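Local atomic coordinates of beta-galactosidase (Bacillus circulans, PDB entry 4MAD), a protein that probably hydrolyses terminal non-reducing beta-D-galactose residues from beta-D-galactosides, as a retaining glycoside hydrolase of family 35. Residues 154-157 against 158-161; 207-210 against 211-215; 330-333 against 334-338; 368-371 against 372-375; 477-480 against 481-484. All coordinates share one frame; numbering follows the deposited sequence.

Contact 1 (154-157 against 158-161); sequences PLLS and SNGG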
loop_
_atom_site.group_PDB
_atom_site.type_symbol
_atom_site.label_atom_id
_atom_site.label_comp_id
_atom_site.label_asym_id
_atom_site.label_seq_id
_atom_site.Cartn_x
_atom_site.Cartn_y
_atom_site.Cartn_z
ATOM N N PRO A 154 21.584 13.243 -7.669
ATOM C CA PRO A 154 21.559 14.202 -8.760
ATOM C C PRO A 154 20.336 15.092 -8.653
ATOM O O PRO A 154 20.298 16.115 -9.292
ATOM C CB PRO A 154 21.391 13.327 -9.964
ATOM C CG PRO A 154 21.897 12.119 -9.608
ATOM C CD PRO A 154 21.540 11.896 -8.201
ATOM N N LEU A 155 19.337 14.654 -7.904
ATOM C CA LEU A 155 18.057 15.354 -7.828
ATOM C C LEU A 155 17.886 16.323 -6.670
ATOM O O LEU A 155 16.923 17.043 -6.598
ATOM C CB LEU A 155 16.904 14.370 -7.908
ATOM C CG LEU A 155 16.771 13.531 -9.160
ATOM C CD1 LEU A 155 15.815 12.448 -8.903
ATOM C CD2 LEU A 155 16.397 14.376 -10.364
ATOM N N LEU A 156 18.875 16.349 -5.810
ATOM C CA LEU A 156 18.925 17.261 -4.712
ATOM C C LEU A 156 19.057 18.715 -5.157
ATOM O O LEU A 156 19.713 19.022 -6.094
ATOM C CB LEU A 156 20.028 16.876 -3.743
ATOM C CG LEU A 156 19.981 15.481 -3.162
ATOM C CD1 LEU A 156 21.281 15.160 -2.525
ATOM C CD2 LEU A 156 18.853 15.308 -2.170
ATOM N N SER A 157 18.423 19.605 -4.438
ATOM C CA SER A 157 18.492 20.986 -4.782
ATOM C C SER A 157 19.936 21.472 -4.757
ATOM O O SER A 157 20.321 22.278 -5.546
ATOM C CB SER A 157 17.634 21.831 -3.893
ATOM O OG SER A 157 18.065 21.806 -2.583
ATOM N N SER A 158 20.730 20.899 -3.874
ATOM C CA SER A 158 22.137 21.233 -3.737
ATOM C C SER A 158 22.944 20.837 -4.963
ATOM O O SER A 158 24.076 21.183 -5.099
ATOM C CB SER A 158 22.749 20.717 -2.447
ATOM O OG SER A 158 22.706 19.355 -2.362
ATOM N N ASN A 159 22.329 20.060 -5.819
ATOM C CA ASN A 159 22.879 19.661 -7.063
ATOM C C ASN A 159 22.076 20.172 -8.250
ATOM O O ASN A 159 22.262 19.742 -9.330
ATOM C CB ASN A 159 23.023 18.152 -7.112
ATOM C CG ASN A 159 24.039 17.666 -6.168
ATOM O OD1 ASN A 159 24.950 18.371 -5.840
ATOM N ND2 ASN A 159 23.865 16.500 -5.688
ATOM N N GLY A 160 21.189 21.108 -8.004
ATOM C CA GLY A 160 20.367 21.687 -9.030
ATOM C C GLY A 160 19.029 21.047 -9.320
ATOM O O GLY A 160 18.356 21.470 -10.204
ATOM N N GLY A 161 18.683 20.016 -8.558
ATOM C CA GLY A 161 17.457 19.262 -8.699
ATOM C C GLY A 161 16.346 19.848 -7.853
ATOM O O GLY A 161 16.581 20.773 -7.164
HETATM O O HOH W 1 22.097 17.027 -10.966
#
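L156 and G161 close a compact turn in which the carbonyl of L156 points into the loop and is gripped by two backbone amides. G161 N donates to L156 O over 2.8 Å, and N159 N reaches the same oxygen from the opposite face of the carbonyl plane, so the peptide is clamped from both sides. A third bond, G160 N to S157 O at 2.9 Å, tightens the middle of the turn. The backbones are pressed together: G161 CA lies 3.1 Å from L155 O in a CA-H...O contact, and a CB on this glycine would run into that oxygen. Across the turn, S157 CA makes a second such contact with G161 O. Among the side chains, N159 lays its CB 3.6 Å from L156 O, while its ND2 turns back to R153 O. A first torsion of 62° puts S158 OG within 3.9 Å of L156 CB, and the hydroxyl hydrogen-bonds E196. A water donates to both P154 O and N159 O. The turn, which connects helix 135-152 to barrel strand 163-167, is therefore held mainly by backbone polar groups, with L156 O satisfied twice and the glycine at 161 permitting the close approach.

Contact 2 (207-210 against 211-215); sequences SMLS and GGMIE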
loop_
_atom_site.group_PDB
_atom_site.type_symbol
_atom_site.label_atom_id
_atom_site.label_comp_id
_atom_site.label_asym_id
_atom_site.label_seq_id
_atom_site.Cartn_x
_atom_site.Cartn_y
_atom_site.Cartn_z
ATOM N N SER A 207 3.315 12.737 24.040
ATOM C CA SER A 207 4.047 11.493 23.921
ATOM C C SER A 207 4.699 11.416 22.550
ATOM O O SER A 207 5.784 10.994 22.415
ATOM C CB SER A 207 3.151 10.291 24.121
ATOM O OG SER A 207 2.250 10.158 23.078
ATOM N N MET A 208 3.963 11.782 21.524
ATOM C CA MET A 208 4.499 11.691 20.182
ATOM C C MET A 208 5.648 12.649 19.878
ATOM O O MET A 208 6.575 12.326 19.240
ATOM C CB MET A 208 3.383 11.844 19.159
ATOM C CG MET A 208 2.325 10.796 19.325
ATOM S SD MET A 208 0.908 11.218 18.329
ATOM C CE MET A 208 -0.036 9.716 18.457
ATOM N N LEU A 209 5.483 13.869 20.300
ATOM C CA LEU A 209 6.517 14.848 20.156
ATOM C C LEU A 209 7.763 14.509 20.988
ATOM O O LEU A 209 8.857 14.687 20.555
ATOM C CB LEU A 209 6.004 16.223 20.518
ATOM C CG LEU A 209 4.868 16.686 19.644
ATOM C CD1 LEU A 209 4.211 17.835 20.249
ATOM C CD2 LEU A 209 5.474 17.102 18.335
ATOM N N SER A 210 7.566 14.040 22.199
ATOM C CA SER A 210 8.739 13.652 22.969
ATOM C C SER A 210 9.481 12.487 22.320
ATOM O O SER A 210 10.655 12.462 22.268
ATOM C CB SER A 210 8.418 13.307 24.429
ATOM O OG SER A 210 7.776 14.329 25.088
ATOM N N GLY A 211 8.750 11.493 21.885
ATOM C CA GLY A 211 9.358 10.350 21.255
ATOM C C GLY A 211 9.989 10.549 19.907
ATOM O O GLY A 211 10.948 9.930 19.569
ATOM N N GLY A 212 9.322 11.349 19.090
ATOM C CA GLY A 212 9.728 11.515 17.722
ATOM C C GLY A 212 10.628 12.651 17.264
ATOM O O GLY A 212 11.111 12.589 16.199
ATOM N N MET A 213 10.782 13.702 18.059
ATOM C CA MET A 213 11.656 14.799 17.691
ATOM C C MET A 213 13.109 14.387 17.860
ATOM O O MET A 213 13.431 13.601 18.722
ATOM C CB MET A 213 11.334 16.063 18.469
ATOM C CG MET A 213 9.929 16.527 18.349
ATOM S SD MET A 213 9.542 18.028 19.255
ATOM C CE MET A 213 10.823 19.048 18.649
ATOM N N ILE A 214 13.947 14.918 16.991
ATOM C CA ILE A 214 15.363 14.743 17.032
ATOM C C ILE A 214 16.111 16.070 17.306
ATOM O O ILE A 214 15.805 17.083 16.768
ATOM C CB ILE A 214 15.928 14.140 15.764
ATOM C CG1 ILE A 214 15.021 13.063 15.192
ATOM C CG2 ILE A 214 17.246 13.565 16.055
ATOM C CD1 ILE A 214 15.431 12.578 13.888
ATOM N N GLU A 215 17.115 16.002 18.159
ATOM C CA GLU A 215 17.825 17.173 18.485
ATOM C C GLU A 215 18.405 17.699 17.200
ATOM O O GLU A 215 18.969 16.995 16.433
ATOM C CB GLU A 215 18.935 16.869 19.497
ATOM C CG GLU A 215 19.753 18.031 19.883
ATOM C CD GLU A 215 18.961 19.169 20.531
ATOM O OE1 GLU A 215 17.766 19.287 20.296
ATOM O OE2 GLU A 215 19.555 19.975 21.268
#
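Segments 207-210 and 211-215 form the last turn of helix 206-212 and its exit, with G211 N bonded to S207 O and G212 N to M208 O at 2.9 Å. The next bond in the series, M213 N to L209 O, is stretched to 3.3 Å and weak, and M213 is the first residue to leave helical backbone angles. Its side chain folds back over the same carbonyl: CG lies 3.1 Å from L209 O, with SD 3.6 Å from that oxygen. The sulfur also meets the flank of L209, 4.2 Å from CB. A first torsion of -56° sets M213 CG anti to its carbonyl carbon, and a bend at the last torsion turns CE aside. Y237 of helix 227-237 and E219 of strand 218-223 touch both L209 and M213. S210 OG is bonded backward to P206 O within the helix. At G212 the backbone lies close to M208 O, where a CB would be tight, 3.1 Å from that oxygen. In this beta-alpha-beta unit of the (beta/alpha)8 barrel, from strand 197-202 to strand 218-223, the helix end rests on two sound amide bonds and one weak one, and the M213 thioether packs against L209 O and CB.

Contact 3 (330-333 against 334-338); sequences YAVR and KVFEK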
loop_
_atom_site.group_PDB
_atom_site.type_symbol
_atom_site.label_atom_id
_atom_site.label_comp_id
_atom_site.label_asym_id
_atom_site.label_seq_id
_atom_site.Cartn_x
_atom_site.Cartn_y
_atom_site.Cartn_z
ATOM N N TYR A 330 -11.549 22.093 -6.784
ATOM C CA TYR A 330 -11.920 23.489 -7.022
ATOM C C TYR A 330 -12.025 24.305 -5.738
ATOM O O TYR A 330 -11.679 25.431 -5.686
ATOM C CB TYR A 330 -13.187 23.572 -7.849
ATOM C CG TYR A 330 -12.975 23.088 -9.252
ATOM C CD1 TYR A 330 -12.202 23.803 -10.139
ATOM C CD2 TYR A 330 -13.498 21.918 -9.679
ATOM C CE1 TYR A 330 -12.004 23.372 -11.409
ATOM C CE2 TYR A 330 -13.319 21.494 -10.919
ATOM C CZ TYR A 330 -12.568 22.207 -11.792
ATOM O OH TYR A 330 -12.411 21.716 -13.026
ATOM N N ALA A 331 -12.555 23.685 -4.715
ATOM C CA ALA A 331 -12.758 24.343 -3.458
ATOM C C ALA A 331 -11.430 24.782 -2.816
ATOM O O ALA A 331 -11.317 25.878 -2.324
ATOM C CB ALA A 331 -13.506 23.457 -2.532
ATOM N N VAL A 332 -10.472 23.875 -2.833
ATOM C CA VAL A 332 -9.125 24.092 -2.393
ATOM C C VAL A 332 -8.366 25.129 -3.244
ATOM O O VAL A 332 -7.681 25.955 -2.749
ATOM C CB VAL A 332 -8.354 22.763 -2.362
ATOM C CG1 VAL A 332 -6.922 22.971 -2.242
ATOM C CG2 VAL A 332 -8.846 21.916 -1.287
ATOM N N ARG A 333 -8.560 25.102 -4.543
ATOM C CA ARG A 333 -7.917 26.069 -5.396
ATOM C C ARG A 333 -8.417 27.464 -5.056
ATOM O O ARG A 333 -7.677 28.399 -5.030
ATOM C CB ARG A 333 -8.169 25.777 -6.837
ATOM C CG ARG A 333 -7.774 26.908 -7.674
ATOM C CD ARG A 333 -7.717 26.604 -9.057
ATOM N NE ARG A 333 -6.442 26.960 -9.622
ATOM C CZ ARG A 333 -6.178 28.093 -10.242
ATOM N NH1 ARG A 333 -7.089 28.981 -10.406
ATOM N NH2 ARG A 333 -5.008 28.306 -10.727
ATOM N N LYS A 334 -9.692 27.570 -4.776
ATOM C CA LYS A 334 -10.296 28.845 -4.431
ATOM C C LYS A 334 -9.730 29.418 -3.134
ATOM O O LYS A 334 -9.532 30.583 -3.016
ATOM C CB LYS A 334 -11.769 28.625 -4.274
ATOM C CG LYS A 334 -12.550 29.843 -4.117
ATOM C CD LYS A 334 -13.981 29.641 -4.375
ATOM C CE LYS A 334 -14.679 30.862 -3.937
ATOM N NZ LYS A 334 -16.098 30.877 -4.210
ATOM N N VAL A 335 -9.524 28.567 -2.147
ATOM C CA VAL A 335 -8.871 29.003 -0.965
ATOM C C VAL A 335 -7.435 29.422 -1.231
ATOM O O VAL A 335 -7.012 30.429 -0.804
ATOM C CB VAL A 335 -8.872 27.955 0.114
ATOM C CG1 VAL A 335 -8.079 28.389 1.233
ATOM C CG2 VAL A 335 -10.250 27.640 0.554
ATOM N N PHE A 336 -6.734 28.656 -2.018
ATOM C CA PHE A 336 -5.356 28.970 -2.285
ATOM C C PHE A 336 -5.268 30.354 -2.914
ATOM O O PHE A 336 -4.400 31.090 -2.615
ATOM C CB PHE A 336 -4.699 27.944 -3.198
ATOM C CG PHE A 336 -4.304 26.656 -2.535
ATOM C CD1 PHE A 336 -4.376 26.457 -1.185
ATOM C CD2 PHE A 336 -3.835 25.634 -3.294
ATOM C CE1 PHE A 336 -3.980 25.276 -0.651
ATOM C CE2 PHE A 336 -3.467 24.488 -2.739
ATOM C CZ PHE A 336 -3.554 24.304 -1.436
ATOM N N GLU A 337 -6.229 30.699 -3.736
ATOM C CA GLU A 337 -6.236 31.964 -4.420
ATOM C C GLU A 337 -6.295 33.156 -3.463
ATOM O O GLU A 337 -5.808 34.172 -3.771
ATOM C CB GLU A 337 -7.322 32.017 -5.474
ATOM C CG GLU A 337 -7.069 31.160 -6.636
ATOM C CD GLU A 337 -8.012 31.455 -7.790
ATOM O OE1 GLU A 337 -9.190 31.162 -7.671
ATOM O OE2 GLU A 337 -7.570 32.018 -8.805
ATOM N N LYS A 338 -6.895 33.006 -2.310
ATOM C CA LYS A 338 -6.853 34.029 -1.282
ATOM C C LYS A 338 -5.466 34.309 -0.736
ATOM O O LYS A 338 -5.235 35.334 -0.206
ATOM C CB LYS A 338 -7.737 33.700 -0.115
ATOM C CG LYS A 338 -9.122 33.632 -0.423
ATOM C CD LYS A 338 -9.925 33.131 0.740
ATOM C CE LYS A 338 -9.761 33.932 1.977
ATOM N NZ LYS A 338 -10.696 33.476 3.075
#
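Two i to i+4 side-chain pairs, V332 with F336 and R333 with E337, lie along helix 327-339 on the outside of the family 35 TIM barrel. Beneath them runs regular alpha-helical bonding: F336 N gives to V332 O over 3.0 Å, and E337 N to R333 O over the same length. V332 and F336 point the same way, and the valine offers one methyl to the ring. Its CG1, anti to the backbone N (chi1 166°), stands 3.9 Å from the F336 centroid and 19° off the ring normal, a CH-pi contact shifted toward the rim, where CZ is 3.7 Å from CG1. V332 O lies over a ring face as well, 3.5 Å from F336 CG. F60 packs edge-to-face with this ring, and F284 of strand 281-284 touches both V332 and F336. Replacing the ring with an alanine here would probably strip V332 CG1 of its aromatic partner and leave a gap beside F60 and F284. On another side of the helix, R333 NH1 and E337 OE2 form a long salt bridge of 3.5 Å, the guanidinium and carboxylate planes turned 48° apart. E337 CG also rests 3.3 Å from R333 O. The arginine's other nitrogens have firmer work: NE bonds to A57 O and NH2 to P343 O, which fixes the guanidinium and leaves NH1 for the glutamate. The pattern is that of an amphipathic helix of a (beta/alpha)8 barrel, an apolar face turned to the strands and, on another flank, an i to i+4 ion pair of buried arginine and exposed glutamate.

Contact 4 (368-371 against 372-375); sequences LDSL and HRIS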
loop_
_atom_site.group_PDB
_atom_site.type_symbol
_atom_site.label_atom_id
_atom_site.label_comp_id
_atom_site.label_asym_id
_atom_site.label_seq_id
_atom_site.Cartn_x
_atom_site.Cartn_y
_atom_site.Cartn_z
ATOM N N LEU A 368 -5.876 -25.762 -6.974
ATOM C CA LEU A 368 -5.341 -26.978 -6.432
ATOM C C LEU A 368 -4.936 -28.014 -7.497
ATOM O O LEU A 368 -4.245 -28.965 -7.229
ATOM C CB LEU A 368 -6.323 -27.572 -5.448
ATOM C CG LEU A 368 -6.435 -26.826 -4.139
ATOM C CD1 LEU A 368 -7.424 -27.451 -3.248
ATOM C CD2 LEU A 368 -5.153 -26.708 -3.468
ATOM N N ASP A 369 -5.473 -27.823 -8.676
ATOM C CA ASP A 369 -5.161 -28.617 -9.827
ATOM C C ASP A 369 -4.075 -27.999 -10.671
ATOM O O ASP A 369 -3.718 -28.545 -11.673
ATOM C CB ASP A 369 -6.394 -28.822 -10.683
ATOM C CG ASP A 369 -7.468 -29.580 -9.969
ATOM O OD1 ASP A 369 -7.154 -30.525 -9.275
ATOM O OD2 ASP A 369 -8.620 -29.222 -10.100
ATOM N N SER A 370 -3.587 -26.846 -10.284
ATOM C CA SER A 370 -2.541 -26.166 -11.013
ATOM C C SER A 370 -1.196 -25.982 -10.301
ATOM O O SER A 370 -0.398 -25.213 -10.706
ATOM C CB SER A 370 -3.094 -24.820 -11.488
ATOM O OG SER A 370 -4.273 -25.016 -12.206
ATOM N N LEU A 371 -0.953 -26.696 -9.217
ATOM C CA LEU A 371 0.112 -26.271 -8.349
ATOM C C LEU A 371 1.519 -26.185 -8.978
ATOM O O LEU A 371 2.176 -25.212 -8.837
ATOM C CB LEU A 371 0.104 -27.102 -7.069
ATOM C CG LEU A 371 -1.161 -26.928 -6.240
ATOM C CD1 LEU A 371 -1.261 -27.875 -5.127
ATOM C CD2 LEU A 371 -1.351 -25.549 -5.733
ATOM N N HIS A 372 1.943 -27.176 -9.707
ATOM C CA HIS A 372 3.242 -27.115 -10.314
ATOM C C HIS A 372 3.339 -26.194 -11.524
ATOM O O HIS A 372 4.375 -25.982 -12.078
ATOM C CB HIS A 372 3.709 -28.471 -10.711
ATOM C CG HIS A 372 4.296 -29.255 -9.596
ATOM N ND1 HIS A 372 3.587 -29.604 -8.474
ATOM C CD2 HIS A 372 5.511 -29.812 -9.462
ATOM C CE1 HIS A 372 4.353 -30.327 -7.685
ATOM N NE2 HIS A 372 5.511 -30.495 -8.278
ATOM N N ARG A 373 2.194 -25.805 -12.008
ATOM C CA ARG A 373 2.085 -24.838 -13.083
ATOM C C ARG A 373 2.448 -23.419 -12.637
ATOM O O ARG A 373 2.879 -22.588 -13.392
ATOM C CB ARG A 373 0.720 -24.874 -13.744
ATOM C CG ARG A 373 0.464 -26.116 -14.569
ATOM C CD ARG A 373 -0.968 -26.232 -15.095
ATOM N NE ARG A 373 -1.211 -27.479 -15.763
ATOM C CZ ARG A 373 -2.373 -27.929 -16.154
ATOM N NH1 ARG A 373 -3.449 -27.257 -15.932
ATOM N NH2 ARG A 373 -2.453 -29.075 -16.754
ATOM N N ILE A 374 2.181 -23.159 -11.380
ATOM C CA ILE A 374 2.450 -21.850 -10.848
ATOM C C ILE A 374 3.222 -21.838 -9.518
ATOM O O ILE A 374 3.204 -20.876 -8.847
ATOM C CB ILE A 374 1.173 -21.043 -10.752
ATOM C CG1 ILE A 374 0.137 -21.833 -9.991
ATOM C CG2 ILE A 374 0.668 -20.774 -12.118
ATOM C CD1 ILE A 374 -1.013 -21.072 -9.579
ATOM N N SER A 375 3.870 -22.926 -9.163
ATOM C CA SER A 375 4.642 -22.967 -7.968
ATOM C C SER A 375 5.686 -24.059 -8.038
ATOM O O SER A 375 5.709 -24.827 -8.948
ATOM C CB SER A 375 3.742 -23.198 -6.729
ATOM O OG SER A 375 4.408 -23.026 -5.515
HETATM O O HOH W 2 -3.845 -24.609 -14.964
#
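S370 and R373 meet in the tight half of this contact, where the chain winds into the short, weakly bonded helix 371-374. S370 O accepts R373 N at 3.0 Å, and I374 N more weakly at 3.4 Å. I374 N also bonds to L371 O, so this amide serves two carbonyls. Side-chain carbons crowd the same oxygens: R373 CB is 3.3 Å from S370 O, and S375 CB is equally close to L371 O. I374 CG1 comes to 3.5 Å from S370 O because its first torsion of 53° places it between the backbone N and the carbonyl carbon. The loose, solvent-facing side belongs to the exposed arginine, which stretches out from CG to NE, with CD no nearer than 4.4 Å to S370 CB. Its guanidinium reaches the serine through a water that lies at its edge, in plane: NH1 donates to the water, and the water donates to S370 OG, each over 2.8 Å. That hydroxyl is also bonded to G366 O. H372, I374 and S375 belong to a pocket holding 2-(2-methoxyethoxy)ethanol, probably from the crystallisation liquor. The turn follows strand 357-366 and leans on strand 488-493, where S375 OG bonds to P492 O and H372 touches Y491, while L501 covers S370 and I374.

Contact 5 (477-480 against 481-484); sequences GVRL and GNQF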
loop_
_atom_site.group_PDB
_atom_site.type_symbol
_atom_site.label_atom_id
_atom_site.label_comp_id
_atom_site.label_asym_id
_atom_site.label_seq_id
_atom_site.Cartn_x
_atom_site.Cartn_y
_atom_site.Cartn_z
ATOM N N GLY A 477 1.974 -23.542 13.903
ATOM C CA GLY A 477 1.581 -24.920 13.711
ATOM C C GLY A 477 0.137 -25.121 13.321
ATOM O O GLY A 477 -0.642 -24.201 13.357
ATOM N N VAL A 478 -0.184 -26.356 12.967
ATOM C CA VAL A 478 -1.550 -26.808 12.791
ATOM C C VAL A 478 -1.782 -28.043 13.644
ATOM O O VAL A 478 -0.984 -28.896 13.658
ATOM C CB VAL A 478 -1.825 -27.150 11.352
ATOM C CG1 VAL A 478 -3.215 -27.548 11.162
ATOM C CG2 VAL A 478 -1.456 -26.016 10.449
ATOM N N ARG A 479 -2.866 -28.095 14.373
ATOM C CA ARG A 479 -3.063 -29.225 15.256
ATOM C C ARG A 479 -4.469 -29.769 15.261
ATOM O O ARG A 479 -5.384 -29.065 15.005
ATOM C CB ARG A 479 -2.624 -28.913 16.671
ATOM C CG ARG A 479 -3.297 -27.802 17.306
ATOM C CD ARG A 479 -2.571 -27.347 18.565
ATOM N NE ARG A 479 -2.863 -25.993 18.978
ATOM C CZ ARG A 479 -3.882 -25.619 19.731
ATOM N NH1 ARG A 479 -4.771 -26.473 20.170
ATOM N NH2 ARG A 479 -4.029 -24.370 20.050
ATOM N N LEU A 480 -4.565 -31.047 15.580
ATOM C CA LEU A 480 -5.824 -31.687 15.796
ATOM C C LEU A 480 -5.888 -31.937 17.297
ATOM O O LEU A 480 -5.077 -32.620 17.823
ATOM C CB LEU A 480 -5.822 -33.005 15.042
ATOM C CG LEU A 480 -5.733 -32.902 13.526
ATOM C CD1 LEU A 480 -5.458 -34.173 12.926
ATOM C CD2 LEU A 480 -6.938 -32.293 12.895
ATOM N N GLY A 481 -6.834 -31.352 17.980
ATOM C CA GLY A 481 -6.701 -31.298 19.413
ATOM C C GLY A 481 -5.395 -30.588 19.768
ATOM O O GLY A 481 -5.183 -29.491 19.384
ATOM N N ASN A 482 -4.551 -31.224 20.564
ATOM C CA ASN A 482 -3.260 -30.668 20.892
ATOM C C ASN A 482 -2.160 -31.219 20.034
ATOM O O ASN A 482 -1.035 -30.830 20.185
ATOM C CB ASN A 482 -2.896 -30.886 22.343
ATOM C CG ASN A 482 -3.792 -30.150 23.277
ATOM O OD1 ASN A 482 -4.114 -29.020 23.081
ATOM N ND2 ASN A 482 -4.208 -30.827 24.285
ATOM N N GLN A 483 -2.506 -32.136 19.147
ATOM C CA GLN A 483 -1.499 -32.738 18.330
ATOM C C GLN A 483 -1.115 -31.934 17.061
ATOM O O GLN A 483 -1.837 -31.884 16.136
ATOM C CB GLN A 483 -1.860 -34.172 17.967
ATOM C CG GLN A 483 -0.765 -34.903 17.239
ATOM C CD GLN A 483 -1.285 -36.140 16.560
ATOM O OE1 GLN A 483 -1.659 -37.037 17.217
ATOM N NE2 GLN A 483 -1.326 -36.166 15.275
ATOM N N PHE A 484 0.080 -31.388 17.076
ATOM C CA PHE A 484 0.642 -30.727 15.938
ATOM C C PHE A 484 0.898 -31.731 14.845
ATOM O O PHE A 484 1.281 -32.826 15.107
ATOM C CB PHE A 484 1.973 -30.085 16.306
ATOM C CG PHE A 484 1.850 -28.817 17.097
ATOM C CD1 PHE A 484 1.147 -27.776 16.613
ATOM C CD2 PHE A 484 2.456 -28.658 18.305
ATOM C CE1 PHE A 484 1.058 -26.617 17.289
ATOM C CE2 PHE A 484 2.340 -27.522 18.989
ATOM C CZ PHE A 484 1.638 -26.488 18.471
#
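R479 and F484 face each other as a non-hydrogen-bonded antiparallel pair, and the arginine runs from this pair to the turn. Its CB lies 3.1 Å from Q483 O. The first torsion, 59°, swings CG between the backbone N and the carbonyl carbon, 3.3 Å from G481 O. CD is 3.5 Å from G481 O and, on its other flank, 3.9 Å from F484 CE1. NE bonds outward to Q414 of strand 409-417. At the tip NH1 donates to G481 O over 3.1 Å at 162°, the acceptor lying almost in the guanidinium plane; N482 OD1 is farther from NH1. The F484 ring stands nearly perpendicular to the guanidinium, at 88°, with V478 O near its edge. G477 leaves room for it: a CB there would clash with CE1. A leucine in place of R479 would probably leave G481 O without its NH1 donor and Q414 OE1 without NE, and open a gap beside the F484 ring. Next to this pair, L480 and Q483 exchange both backbone bonds, N to O, at 2.9 Å each way. Between them G481 adopts positive phi, and Q483 NE2 bonds to Y406 OH. The two-residue connection with a type II' turn from L480 to Q483 is characteristic of a tight beta hairpin, which here ends strand 473-480 and adds the short strand 483-484 to the edge of its antiparallel sheet.

From the N terminus the five contacts follow one another in series; none nests in or crosses another, and each is local. Contact 1 closes the loop between helix 135-152 and barrel strand 163-167. Contact 2 ends helix 206-212 in a beta-alpha-beta unit of the same barrel, its nearest atoms about 17 Å from contact 1. Contact 3 lies along helix 327-339, late in the family 35 range, and closes no loop. The chain then passes to the all-beta parts: contact 4 turns after strand 357-366, and contact 5 closes the hairpin 473-484. Contacts 4 and 5 have centres 27 Å apart; contact 3 lies across the chain's centre from both.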